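Glucose/sorbosone dehydrogenases (PDB 2G8S) is of unknown function but belongs to a family of six-bladed beta-propeller proteins and binds a calcium ion. Local coordinates at residues A[59-64]-A[94-99]; A[87-92]-A[118-123]; A[144-149]-A[200-205]; A[168-171]-A[175-178]. One frame throughout, in Å; residues are numbered along the deposited sequence. Where two conformers were deposited one is given.

Interaction 1: A[59-64]-A[94-99]; sequences DVWAHG and GKAGTA
This is a CH-pi contact, Trp-61 against Ala-96, made where the loop running from strand 49-50 to strand 68-73 lies over the start of strand 96-105, near the outside of the propeller. The methyl CB of Ala-96 sits over one face of the indole, 3.7 Å from the centroid of the Trp-61 six-membered ring and 24° off its normal. The approach is not central: its nearest atom is CE3 of Trp-61, 3.4 Å from CB of Ala-96. A chi1 of -170° sets the Trp-61 ring beside the carbonyl carbon and sends it toward the strand. On the opposite face lies ND1 of His-63, from the same loop, so the indole has a neighbour on each side. A water in the ring plane links segments 59-64 and 94-99 by their polar groups: Trp-61 NE1 donates to it at 2.9 Å, and it donates to Gly-94 O, also at 2.9 Å. The loop backbone is tied down too, Trp-61 O accepting from Ser-88 OG on strand 82-90. The contact therefore rests on dispersion and a weakly polarised methyl rather than a direct polar bond, while the water satisfies the indole N-H and ties it indirectly to Gly-94 O.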
loop_
_atom_site.group_PDB
_atom_site.type_symbol
_atom_site.label_atom_id
_atom_site.label_comp_id
_atom_site.label_asym_id
_atom_site.label_seq_id
_atom_site.Cartn_x
_atom_site.Cartn_y
_atom_site.Cartn_z
ATOM N N ASP A 59 -18.187 -2.423 7.324
ATOM C CA ASP A 59 -18.468 -0.998 7.254
ATOM C C ASP A 59 -17.163 -0.249 7.475
ATOM O O ASP A 59 -16.302 -0.698 8.244
ATOM C CB ASP A 59 -19.459 -0.580 8.334
ATOM C CG ASP A 59 -20.832 -1.181 8.142
ATOM O OD1 ASP A 59 -21.387 -1.082 7.035
ATOM O OD2 ASP A 59 -21.364 -1.723 9.126
ATOM N N VAL A 60 -17.022 0.880 6.784
ATOM C CA VAL A 60 -15.785 1.660 6.843
ATOM C C VAL A 60 -16.059 3.130 7.153
ATOM O O VAL A 60 -17.182 3.616 6.978
ATOM C CB VAL A 60 -14.977 1.554 5.528
ATOM C CG1 VAL A 60 -14.796 0.095 5.125
ATOM C CG2 VAL A 60 -15.643 2.352 4.412
ATOM N N TRP A 61 -15.009 3.820 7.592
ATOM C CA TRP A 61 -15.072 5.242 7.897
ATOM C C TRP A 61 -14.478 5.971 6.697
ATOM O O TRP A 61 -13.256 6.160 6.607
ATOM C CB TRP A 61 -14.274 5.519 9.167
ATOM C CG TRP A 61 -14.409 6.893 9.759
ATOM C CD1 TRP A 61 -15.455 7.362 10.506
ATOM C CD2 TRP A 61 -13.434 7.937 9.735
ATOM N NE1 TRP A 61 -15.201 8.646 10.922
ATOM C CE2 TRP A 61 -13.968 9.026 10.466
ATOM C CE3 TRP A 61 -12.165 8.068 9.159
ATOM C CZ2 TRP A 61 -13.278 10.235 10.629
ATOM C CZ3 TRP A 61 -11.481 9.272 9.319
ATOM C CH2 TRP A 61 -12.044 10.338 10.052
ATOM N N ALA A 62 -15.352 6.362 5.773
ATOM C CA ALA A 62 -14.942 6.912 4.487
ATOM C C ALA A 62 -14.837 8.429 4.561
ATOM O O ALA A 62 -15.690 9.166 4.050
ATOM C CB ALA A 62 -15.891 6.467 3.373
ATOM N N HIS A 63 -13.778 8.886 5.219
ATOM C CA HIS A 63 -13.511 10.307 5.390
ATOM C C HIS A 63 -12.041 10.575 5.168
ATOM O O HIS A 63 -11.202 9.743 5.503
ATOM C CB HIS A 63 -13.939 10.745 6.782
ATOM C CG HIS A 63 -15.416 10.658 6.991
ATOM N ND1 HIS A 63 -16.015 9.607 7.650
ATOM C CD2 HIS A 63 -16.420 11.472 6.586
ATOM C CE1 HIS A 63 -17.323 9.785 7.659
ATOM N NE2 HIS A 63 -17.595 10.909 7.020
ATOM N N GLY A 64 -11.739 11.736 4.588
ATOM C CA GLY A 64 -10.364 12.105 4.258
ATOM C C GLY A 64 -9.750 11.073 3.331
ATOM O O GLY A 64 -10.322 10.747 2.286
ATOM N N GLY A 94 -14.549 9.994 17.693
ATOM C CA GLY A 94 -14.661 10.423 16.317
ATOM C C GLY A 94 -13.369 10.274 15.540
ATOM O O GLY A 94 -13.352 10.549 14.339
ATOM N N LYS A 95 -12.290 9.860 16.211
ATOM C CA LYS A 95 -11.027 9.650 15.494
ATOM C C LYS A 95 -10.965 8.208 15.015
ATOM O O LYS A 95 -11.680 7.353 15.520
ATOM C CB LYS A 95 -9.835 9.988 16.382
ATOM C CG LYS A 95 -9.792 11.461 16.791
ATOM C CD LYS A 95 -8.540 11.792 17.575
ATOM C CE LYS A 95 -8.548 13.250 18.005
ATOM N NZ LYS A 95 -7.291 13.619 18.719
ATOM N N ALA A 96 -10.105 7.945 14.036
ATOM C CA ALA A 96 -10.098 6.652 13.354
ATOM C C ALA A 96 -8.703 6.028 13.287
ATOM O O ALA A 96 -7.681 6.688 13.540
ATOM C CB ALA A 96 -10.680 6.806 11.958
ATOM N N GLY A 97 -8.669 4.747 12.933
ATOM C CA GLY A 97 -7.422 4.025 12.785
ATOM C C GLY A 97 -7.645 2.912 11.780
ATOM O O GLY A 97 -8.782 2.580 11.437
ATOM N N THR A 98 -6.552 2.337 11.298
ATOM C CA THR A 98 -6.616 1.256 10.326
ATOM C C THR A 98 -7.008 -0.059 11.001
ATOM O O THR A 98 -6.613 -0.325 12.141
ATOM C CB THR A 98 -5.255 1.132 9.637
ATOM O OG1 THR A 98 -4.925 2.410 9.080
ATOM C CG2 THR A 98 -5.270 0.077 8.521
ATOM N N ALA A 99 -7.796 -0.859 10.289
ATOM C CA ALA A 99 -8.236 -2.166 10.761
ATOM C C ALA A 99 -8.034 -3.162 9.638
ATOM O O ALA A 99 -8.113 -2.804 8.463
ATOM C CB ALA A 99 -9.699 -2.124 11.177
HETATM O O HOH W 1 -15.860 10.703 12.910
#

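Interaction 2: A[87-92]-A[118-123]; sequences YSEVGD and VFRQMP. With PO4 (phosphate ion), chain D.
Arg-120 meets Glu-89 in a side-on salt bridge, each nitrogen going to its own oxygen. NE of Arg-120 donates to OE1 of Glu-89 at 2.7 Å, and NH2 of Arg-120 to OE2 of Glu-89 at 2.9 Å. Both bonds are nearly straight (164° and 167°), both oxygens use their syn lone pairs, and the carboxylate and guanidinium are almost coplanar, 10° apart. The pair reaches over strand 96-105, which lies between strands 82-90 and 115-120 in this blade of the propeller, and Arg-120 rests on Ala-99 of that middle strand. OE1 of Glu-89 has a second cationic partner in Lys-124. The remaining terminal nitrogen turns to a phosphate ion, probably from the crystallisation liquor: Arg-120 NH1 donates to phosphate O2 at 2.9 Å and weakly to phosphate O4 at 3.5 Å. Tyr-87 OH stays 4.3 Å from Arg-120 NH2 and instead hydrogen-bonds Thr-117 OG1. All three guanidinium nitrogens thus have an oxygen of the carboxylate or of the phosphate as partner at the edge of the group, which fixes its rotation. One guanidinium charge serves two anions, so each probably feels only part of it, and Lys-124 probably offsets some of the negative charge.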
loop_
_atom_site.group_PDB
_atom_site.type_symbol
_atom_site.label_atom_id
_atom_site.label_comp_id
_atom_site.label_asym_id
_atom_site.label_seq_id
_atom_site.Cartn_x
_atom_site.Cartn_y
_atom_site.Cartn_z
ATOM N N TYR A 87 -9.100 -1.312 6.119
ATOM C CA TYR A 87 -10.056 -0.209 6.057
ATOM C C TYR A 87 -9.827 0.719 7.238
ATOM O O TYR A 87 -9.155 0.345 8.189
ATOM C CB TYR A 87 -11.504 -0.747 6.060
ATOM C CG TYR A 87 -11.895 -1.562 7.284
ATOM C CD1 TYR A 87 -12.688 -0.997 8.288
ATOM C CD2 TYR A 87 -11.511 -2.907 7.424
ATOM C CE1 TYR A 87 -13.064 -1.735 9.414
ATOM C CE2 TYR A 87 -11.889 -3.655 8.555
ATOM C CZ TYR A 87 -12.657 -3.052 9.543
ATOM O OH TYR A 87 -13.044 -3.765 10.658
ATOM N N SER A 88 -10.373 1.927 7.170
ATOM C CA SER A 88 -10.366 2.788 8.355
ATOM C C SER A 88 -11.640 2.579 9.162
ATOM O O SER A 88 -12.717 2.362 8.604
ATOM C CB SER A 88 -10.180 4.254 7.975
ATOM O OG SER A 88 -11.081 4.650 6.968
ATOM N N GLU A 89 -11.492 2.639 10.480
ATOM C CA GLU A 89 -12.583 2.381 11.416
ATOM C C GLU A 89 -12.572 3.435 12.522
ATOM O O GLU A 89 -11.528 3.722 13.106
ATOM C CB GLU A 89 -12.398 0.988 12.022
ATOM C CG GLU A 89 -13.453 0.606 13.065
ATOM C CD GLU A 89 -13.072 -0.620 13.870
ATOM O OE1 GLU A 89 -11.951 -0.652 14.416
ATOM O OE2 GLU A 89 -13.911 -1.545 13.982
ATOM N N VAL A 90 -13.741 3.991 12.819
ATOM C CA VAL A 90 -13.837 5.048 13.816
ATOM C C VAL A 90 -13.800 4.467 15.233
ATOM O O VAL A 90 -14.151 3.302 15.449
ATOM C CB VAL A 90 -15.105 5.912 13.569
ATOM C CG1 VAL A 90 -16.364 5.181 14.005
ATOM C CG2 VAL A 90 -14.987 7.282 14.234
ATOM N N GLY A 91 -13.331 5.283 16.170
ATOM C CA GLY A 91 -13.331 4.942 17.578
ATOM C C GLY A 91 -14.401 5.712 18.316
ATOM O O GLY A 91 -15.457 6.033 17.760
ATOM N N ASP A 92 -14.104 6.020 19.571
ATOM C CA ASP A 92 -15.096 6.547 20.508
ATOM C C ASP A 92 -15.107 8.069 20.656
ATOM O O ASP A 92 -15.941 8.619 21.385
ATOM C CB ASP A 92 -14.906 5.897 21.880
ATOM C CG ASP A 92 -13.466 5.954 22.368
ATOM O OD1 ASP A 92 -12.679 6.826 21.914
ATOM O OD2 ASP A 92 -13.114 5.120 23.217
ATOM N N VAL A 118 -9.089 -8.882 12.637
ATOM C CA VAL A 118 -8.078 -9.528 13.463
ATOM C C VAL A 118 -6.986 -8.603 13.991
ATOM O O VAL A 118 -6.252 -8.981 14.890
ATOM C CB VAL A 118 -7.428 -10.752 12.755
ATOM C CG1 VAL A 118 -8.481 -11.727 12.299
ATOM C CG2 VAL A 118 -6.553 -10.319 11.584
ATOM N N PHE A 119 -6.871 -7.409 13.411
ATOM C CA PHE A 119 -5.839 -6.473 13.825
ATOM C C PHE A 119 -6.343 -5.049 13.712
ATOM O O PHE A 119 -6.989 -4.678 12.726
ATOM C CB PHE A 119 -4.556 -6.632 12.993
ATOM C CG PHE A 119 -3.567 -5.520 13.224
ATOM C CD1 PHE A 119 -2.727 -5.539 14.329
ATOM C CD2 PHE A 119 -3.522 -4.421 12.367
ATOM C CE1 PHE A 119 -1.836 -4.490 14.570
ATOM C CE2 PHE A 119 -2.641 -3.383 12.598
ATOM C CZ PHE A 119 -1.799 -3.412 13.704
ATOM N N ARG A 120 -6.043 -4.256 14.739
ATOM C CA ARG A 120 -6.379 -2.834 14.735
ATOM C C ARG A 120 -5.214 -1.961 15.160
ATOM O O ARG A 120 -4.548 -2.227 16.163
ATOM C CB ARG A 120 -7.554 -2.549 15.668
ATOM C CG ARG A 120 -8.870 -3.008 15.127
ATOM C CD ARG A 120 -9.961 -2.813 16.164
ATOM N NE ARG A 120 -11.281 -2.977 15.570
ATOM C CZ ARG A 120 -11.983 -4.107 15.570
ATOM N NH1 ARG A 120 -11.501 -5.218 16.133
ATOM N NH2 ARG A 120 -13.170 -4.123 14.986
ATOM N N GLN A 121 -4.962 -0.926 14.368
ATOM C CA GLN A 121 -4.089 0.149 14.790
ATOM C C GLN A 121 -4.686 0.803 16.029
ATOM O O GLN A 121 -5.827 1.259 16.007
ATOM C CB GLN A 121 -3.970 1.169 13.665
ATOM C CG GLN A 121 -3.114 2.367 13.999
ATOM C CD GLN A 121 -2.994 3.319 12.830
ATOM O OE1 GLN A 121 -3.999 3.718 12.238
ATOM N NE2 GLN A 121 -1.762 3.695 12.493
HETATM N N MSE A 122 -3.915 0.813 17.107
HETATM C CA MSE A 122 -4.343 1.461 18.348
HETATM C C MSE A 122 -3.176 2.268 18.896
HETATM O O MSE A 122 -2.035 1.839 18.777
HETATM C CB MSE A 122 -4.821 0.444 19.388
HETATM C CG MSE A 122 -6.052 -0.333 18.969
HETATM SE SE MSE A 122 -7.628 0.784 18.840
HETATM C CE MSE A 122 -8.137 0.805 20.687
ATOM N N PRO A 123 -3.454 3.456 19.463
ATOM C CA PRO A 123 -4.766 4.090 19.556
ATOM C C PRO A 123 -5.244 4.573 18.189
ATOM O O PRO A 123 -4.495 4.495 17.202
ATOM C CB PRO A 123 -4.516 5.274 20.498
ATOM C CG PRO A 123 -3.063 5.619 20.278
ATOM C CD PRO A 123 -2.383 4.295 20.040
HETATM P P PO4 D . -8.533 -6.874 17.302
HETATM O O1 PO4 D . -9.267 -8.187 17.086
HETATM O O2 PO4 D . -9.390 -5.896 18.054
HETATM O O3 PO4 D . -7.268 -7.117 18.087
HETATM O O4 PO4 D . -8.216 -6.270 15.961
#

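Interaction 3: A[144-149]-A[200-205]; sequences FIALGE and QGMAMN
Met-202, a selenomethionine, reaches from strand 198-205 to Phe-144 and Ala-146 of strand 142-147. Two conformers were deposited, and the path followed here belongs to one of them. Its CB points at the facing strand, and with CG anti to the carbonyl carbon (chi1 -59°) the chain carries on across the gap. CG is the first atom to draw near, 4.2 Å from CB of Ala-146. Next comes SE, which lies against the same methyl group, 3.7 Å from Ala-146 CB. There the chain bends (chi3 -60°), turning the terminal methyl along the facing strand toward Phe-144. CE of Met-202 then settles over backbone as much as side chain: it is 3.7 Å from Phe-144 O, 3.8 Å from Ala-146 N and 4.1 Å from Phe-144 CB.

The two strands belong to neighbouring blades of the beta-propeller, so this is sheet-to-sheet packing close to the middle of the chain. The strand axes pass 8.8 Å apart, nearly antiparallel at 162°, and no hydrogen bond crosses between the two segments. Met-202 fills the interface by touching Val-136 and Leu-166 in the facing blade as well, and it touches Leu-213 in its own. While Ala-146 offers its methyl to the selenium, Phe-144 meets Met-202 with CB and carbonyl and sends its ring off to an edge-to-face stack with Trp-192. The backbone here is hydrogen-bonded on its own side, Ala-146 with Gly-133 and Arg-134, Phe-144 with Val-136.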
loop_
_atom_site.group_PDB
_atom_site.type_symbol
_atom_site.label_atom_id
_atom_site.label_comp_id
_atom_site.label_asym_id
_atom_site.label_seq_id
_atom_site.Cartn_x
_atom_site.Cartn_y
_atom_site.Cartn_z
ATOM N N PHE A 144 2.687 -8.599 6.249
ATOM C CA PHE A 144 3.149 -7.257 6.584
ATOM C C PHE A 144 2.036 -6.243 6.390
ATOM O O PHE A 144 1.280 -6.306 5.410
ATOM C CB PHE A 144 4.377 -6.894 5.743
ATOM C CG PHE A 144 5.612 -7.648 6.149
ATOM C CD1 PHE A 144 6.441 -7.162 7.156
ATOM C CD2 PHE A 144 5.925 -8.861 5.552
ATOM C CE1 PHE A 144 7.587 -7.853 7.540
ATOM C CE2 PHE A 144 7.062 -9.573 5.937
ATOM C CZ PHE A 144 7.900 -9.064 6.931
ATOM N N ILE A 145 1.931 -5.321 7.347
ATOM C CA ILE A 145 0.859 -4.334 7.356
ATOM C C ILE A 145 1.469 -2.940 7.526
ATOM O O ILE A 145 2.167 -2.695 8.513
ATOM C CB ILE A 145 -0.145 -4.611 8.502
ATOM C CG1 ILE A 145 -0.739 -6.018 8.376
ATOM C CG2 ILE A 145 -1.253 -3.561 8.499
ATOM C CD1 ILE A 145 -1.578 -6.447 9.579
ATOM N N ALA A 146 1.198 -2.056 6.564
ATOM C CA ALA A 146 1.747 -0.695 6.528
ATOM C C ALA A 146 0.834 0.267 7.267
ATOM O O ALA A 146 -0.342 0.388 6.910
ATOM C CB ALA A 146 1.885 -0.236 5.086
ATOM N N LEU A 147 1.361 0.956 8.283
ATOM C CA LEU A 147 0.550 1.889 9.070
ATOM C C LEU A 147 1.128 3.301 9.107
ATOM O O LEU A 147 2.249 3.510 9.577
ATOM C CB LEU A 147 0.368 1.388 10.505
ATOM C CG LEU A 147 -0.281 0.002 10.617
ATOM C CD1 LEU A 147 -0.294 -0.471 12.066
ATOM C CD2 LEU A 147 -1.702 0.018 10.040
ATOM N N GLY A 148 0.330 4.263 8.649
ATOM C CA GLY A 148 0.667 5.680 8.786
ATOM C C GLY A 148 0.574 6.161 10.229
ATOM O O GLY A 148 0.012 5.469 11.088
ATOM N N GLU A 149 1.129 7.342 10.508
ATOM C CA GLU A 149 1.098 7.864 11.888
ATOM C C GLU A 149 -0.101 8.773 12.185
ATOM O O GLU A 149 -0.086 9.533 13.169
ATOM C CB GLU A 149 2.434 8.497 12.341
ATOM C CG GLU A 149 3.239 9.306 11.314
ATOM C CD GLU A 149 2.529 10.523 10.751
ATOM O OE1 GLU A 149 3.168 11.608 10.707
ATOM O OE2 GLU A 149 1.351 10.395 10.328
ATOM N N GLN A 200 2.546 3.940 1.482
ATOM C CA GLN A 200 1.500 3.748 0.484
ATOM C C GLN A 200 1.716 2.413 -0.235
ATOM O O GLN A 200 1.146 1.402 0.164
ATOM C CB GLN A 200 1.419 4.960 -0.451
ATOM C CG GLN A 200 0.990 6.232 0.279
ATOM C CD GLN A 200 -0.491 6.247 0.625
ATOM O OE1 GLN A 200 -0.925 5.708 1.657
ATOM N NE2 GLN A 200 -1.275 6.880 -0.229
ATOM N N GLY A 201 2.554 2.390 -1.261
ATOM C CA GLY A 201 2.866 1.134 -1.916
ATOM C C GLY A 201 3.813 0.244 -1.129
ATOM O O GLY A 201 4.694 0.713 -0.404
HETATM N N MSE A 202 3.609 -1.058 -1.273
HETATM C CA MSE A 202 4.542 -2.063 -0.757
HETATM C C MSE A 202 4.493 -3.258 -1.682
HETATM O O MSE A 202 3.453 -3.538 -2.292
HETATM C CB MSE A 202 4.175 -2.557 0.646
HETATM C CG MSE A 202 4.114 -1.528 1.721
HETATM SE SE MSE A 202 4.507 -2.304 3.465
HETATM C CE MSE A 202 3.060 -3.632 3.597
ATOM N N ALA A 203 5.619 -3.955 -1.801
ATOM C CA ALA A 203 5.670 -5.173 -2.625
ATOM C C ALA A 203 6.901 -5.996 -2.300
ATOM O O ALA A 203 7.915 -5.457 -1.856
ATOM C CB ALA A 203 5.664 -4.805 -4.102
HETATM N N MSE A 204 6.801 -7.301 -2.530
HETATM C CA MSE A 204 7.968 -8.181 -2.408
HETATM C C MSE A 204 8.833 -8.049 -3.655
HETATM O O MSE A 204 8.360 -8.256 -4.776
HETATM C CB MSE A 204 7.541 -9.647 -2.226
HETATM C CG MSE A 204 6.783 -9.938 -0.932
HETATM SE SE MSE A 204 7.769 -9.527 0.678
HETATM C CE MSE A 204 9.172 -10.861 0.502
ATOM N N ASN A 205 10.102 -7.709 -3.452
ATOM C CA ASN A 205 11.073 -7.706 -4.532
ATOM C C ASN A 205 11.338 -9.167 -4.900
ATOM O O ASN A 205 11.808 -9.931 -4.056
ATOM C CB ASN A 205 12.345 -6.980 -4.085
ATOM C CG ASN A 205 13.442 -6.992 -5.140
ATOM O OD1 ASN A 205 13.663 -7.994 -5.819
ATOM N ND2 ASN A 205 14.145 -5.875 -5.270
#

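Interaction 4: A[168-171]-A[175-178]; sequences RLTD and IPDD
A tight chain reversal at the end of strand 165-170 brings Pro-176 and Asp-178 back against Arg-168 and Thr-170. Pro-176 does most of the packing. Its CD lies 3.4 Å from the carbonyl O of Arg-168, and its ring slides past Thr-170 in the opposite sense, with Thr-170 CG2 4.1 Å from Pro-176 CG. The hydroxyl of Thr-170 serves the turn itself: OG1 bonds to the backbone N of Gln-172 and of Glu-174, the residues around which the chain doubles back.

Strand 165-170 is an inner member of a four-stranded antiparallel blade, and the loop that begins here leads on to an edge strand of that blade, 191-194. Tyr-142, on the neighbouring strand 142-147, touches Pro-176 and makes a cation-pi contact with Arg-168.

Arg-168 runs extended from CA and then bends (chi3 72°), which carries its guanidinium across the proline ring at a slant: NH2 of Arg-168 is 3.3 Å from Pro-176 CB. The same nitrogen forms a salt bridge to OD1 of Asp-178 at 2.7 Å. This bond is bent and one-sided. OD1 lies near the guanidinium plane, but the donor comes from above the carboxylate, 47° out of its plane. OD2 of Asp-178 is served through a water, which donates to it at 2.7 Å and accepts from Arg-168 NH1 at 3.1 Å.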
loop_
_atom_site.group_PDB
_atom_site.type_symbol
_atom_site.label_atom_id
_atom_site.label_comp_id
_atom_site.label_asym_id
_atom_site.label_seq_id
_atom_site.Cartn_x
_atom_site.Cartn_y
_atom_site.Cartn_z
ATOM N N ARG A 168 4.364 -6.838 11.456
ATOM C CA ARG A 168 4.454 -8.194 10.912
ATOM C C ARG A 168 3.641 -9.132 11.782
ATOM O O ARG A 168 3.895 -9.247 12.985
ATOM C CB ARG A 168 5.898 -8.703 10.835
ATOM C CG ARG A 168 5.993 -10.003 10.026
ATOM C CD ARG A 168 7.363 -10.647 10.061
ATOM N NE ARG A 168 7.658 -11.245 11.360
ATOM C CZ ARG A 168 8.404 -12.335 11.554
ATOM N NH1 ARG A 168 8.938 -13.019 10.540
ATOM N NH2 ARG A 168 8.611 -12.745 12.790
ATOM N N LEU A 169 2.668 -9.787 11.161
ATOM C CA LEU A 169 1.900 -10.850 11.811
ATOM C C LEU A 169 2.208 -12.156 11.103
ATOM O O LEU A 169 2.801 -12.150 10.027
ATOM C CB LEU A 169 0.397 -10.557 11.720
ATOM C CG LEU A 169 -0.055 -9.227 12.327
ATOM C CD1 LEU A 169 -1.548 -9.066 12.171
ATOM C CD2 LEU A 169 0.348 -9.106 13.797
ATOM N N THR A 170 1.817 -13.282 11.695
ATOM C CA THR A 170 1.809 -14.521 10.919
ATOM C C THR A 170 0.729 -14.386 9.851
ATOM O O THR A 170 -0.128 -13.487 9.918
ATOM C CB THR A 170 1.486 -15.773 11.774
ATOM O OG1 THR A 170 0.101 -15.752 12.153
ATOM C CG2 THR A 170 2.382 -15.836 13.004
ATOM N N ASP A 171 0.743 -15.297 8.885
ATOM C CA ASP A 171 -0.253 -15.259 7.820
ATOM C C ASP A 171 -1.669 -15.596 8.311
ATOM O O ASP A 171 -2.614 -15.585 7.524
ATOM C CB ASP A 171 0.179 -16.122 6.619
ATOM C CG ASP A 171 0.376 -17.596 6.973
ATOM O OD1 ASP A 171 -0.066 -18.033 8.056
ATOM O OD2 ASP A 171 0.973 -18.322 6.143
ATOM N N ILE A 175 0.592 -12.957 16.515
ATOM C CA ILE A 175 1.884 -12.323 16.776
ATOM C C ILE A 175 3.013 -13.355 16.721
ATOM O O ILE A 175 2.995 -14.342 17.482
ATOM C CB ILE A 175 1.889 -11.579 18.123
ATOM C CG1 ILE A 175 0.762 -10.535 18.141
ATOM C CG2 ILE A 175 3.267 -10.953 18.378
ATOM C CD1 ILE A 175 0.525 -9.884 19.486
ATOM N N PRO A 176 3.987 -13.166 15.809
ATOM C CA PRO A 176 5.124 -14.090 15.740
ATOM C C PRO A 176 5.969 -14.089 17.015
ATOM O O PRO A 176 6.225 -13.020 17.591
ATOM C CB PRO A 176 5.953 -13.551 14.560
ATOM C CG PRO A 176 5.000 -12.727 13.766
ATOM C CD PRO A 176 4.074 -12.117 14.775
ATOM N N ASP A 177 6.419 -15.276 17.423
ATOM C CA ASP A 177 7.229 -15.406 18.633
ATOM C C ASP A 177 8.630 -14.803 18.495
ATOM O O ASP A 177 9.331 -14.619 19.496
ATOM C CB ASP A 177 7.312 -16.875 19.072
ATOM C CG ASP A 177 6.067 -17.339 19.821
ATOM O OD1 ASP A 177 5.856 -18.568 19.906
ATOM O OD2 ASP A 177 5.306 -16.486 20.332
ATOM N N ASP A 178 9.026 -14.477 17.262
ATOM C CA ASP A 178 10.353 -13.912 17.001
ATOM C C ASP A 178 10.320 -12.444 16.544
ATOM O O ASP A 178 11.321 -11.933 16.051
ATOM C CB ASP A 178 11.120 -14.757 15.975
ATOM C CG ASP A 178 10.478 -14.741 14.600
ATOM O OD1 ASP A 178 9.233 -14.743 14.512
ATOM O OD2 ASP A 178 11.219 -14.728 13.596
HETATM O O HOH W 2 10.452 -15.616 11.155
#

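Along the chain, interactions 1 and 2 interlock, their segments alternating, and both belong to the blade holding strands 82-90, 96-105 and 115-120; their centres are 7 Å apart. Interactions 3 and 4 share the next blade through adjacent strands 142-147 and 165-170, with interaction 4 nested inside the loop that interaction 3 closes and their centres about 16 Å apart. Phe-119 joins the two blades, packing on Ile-145, Leu-147 and Leu-169, and Gln-121 adds a probable hydrogen bond to Gly-148 O. Interaction 3 carries the series on to the blade of strand 198-205, near the chain's centre, so three successive blades are connected.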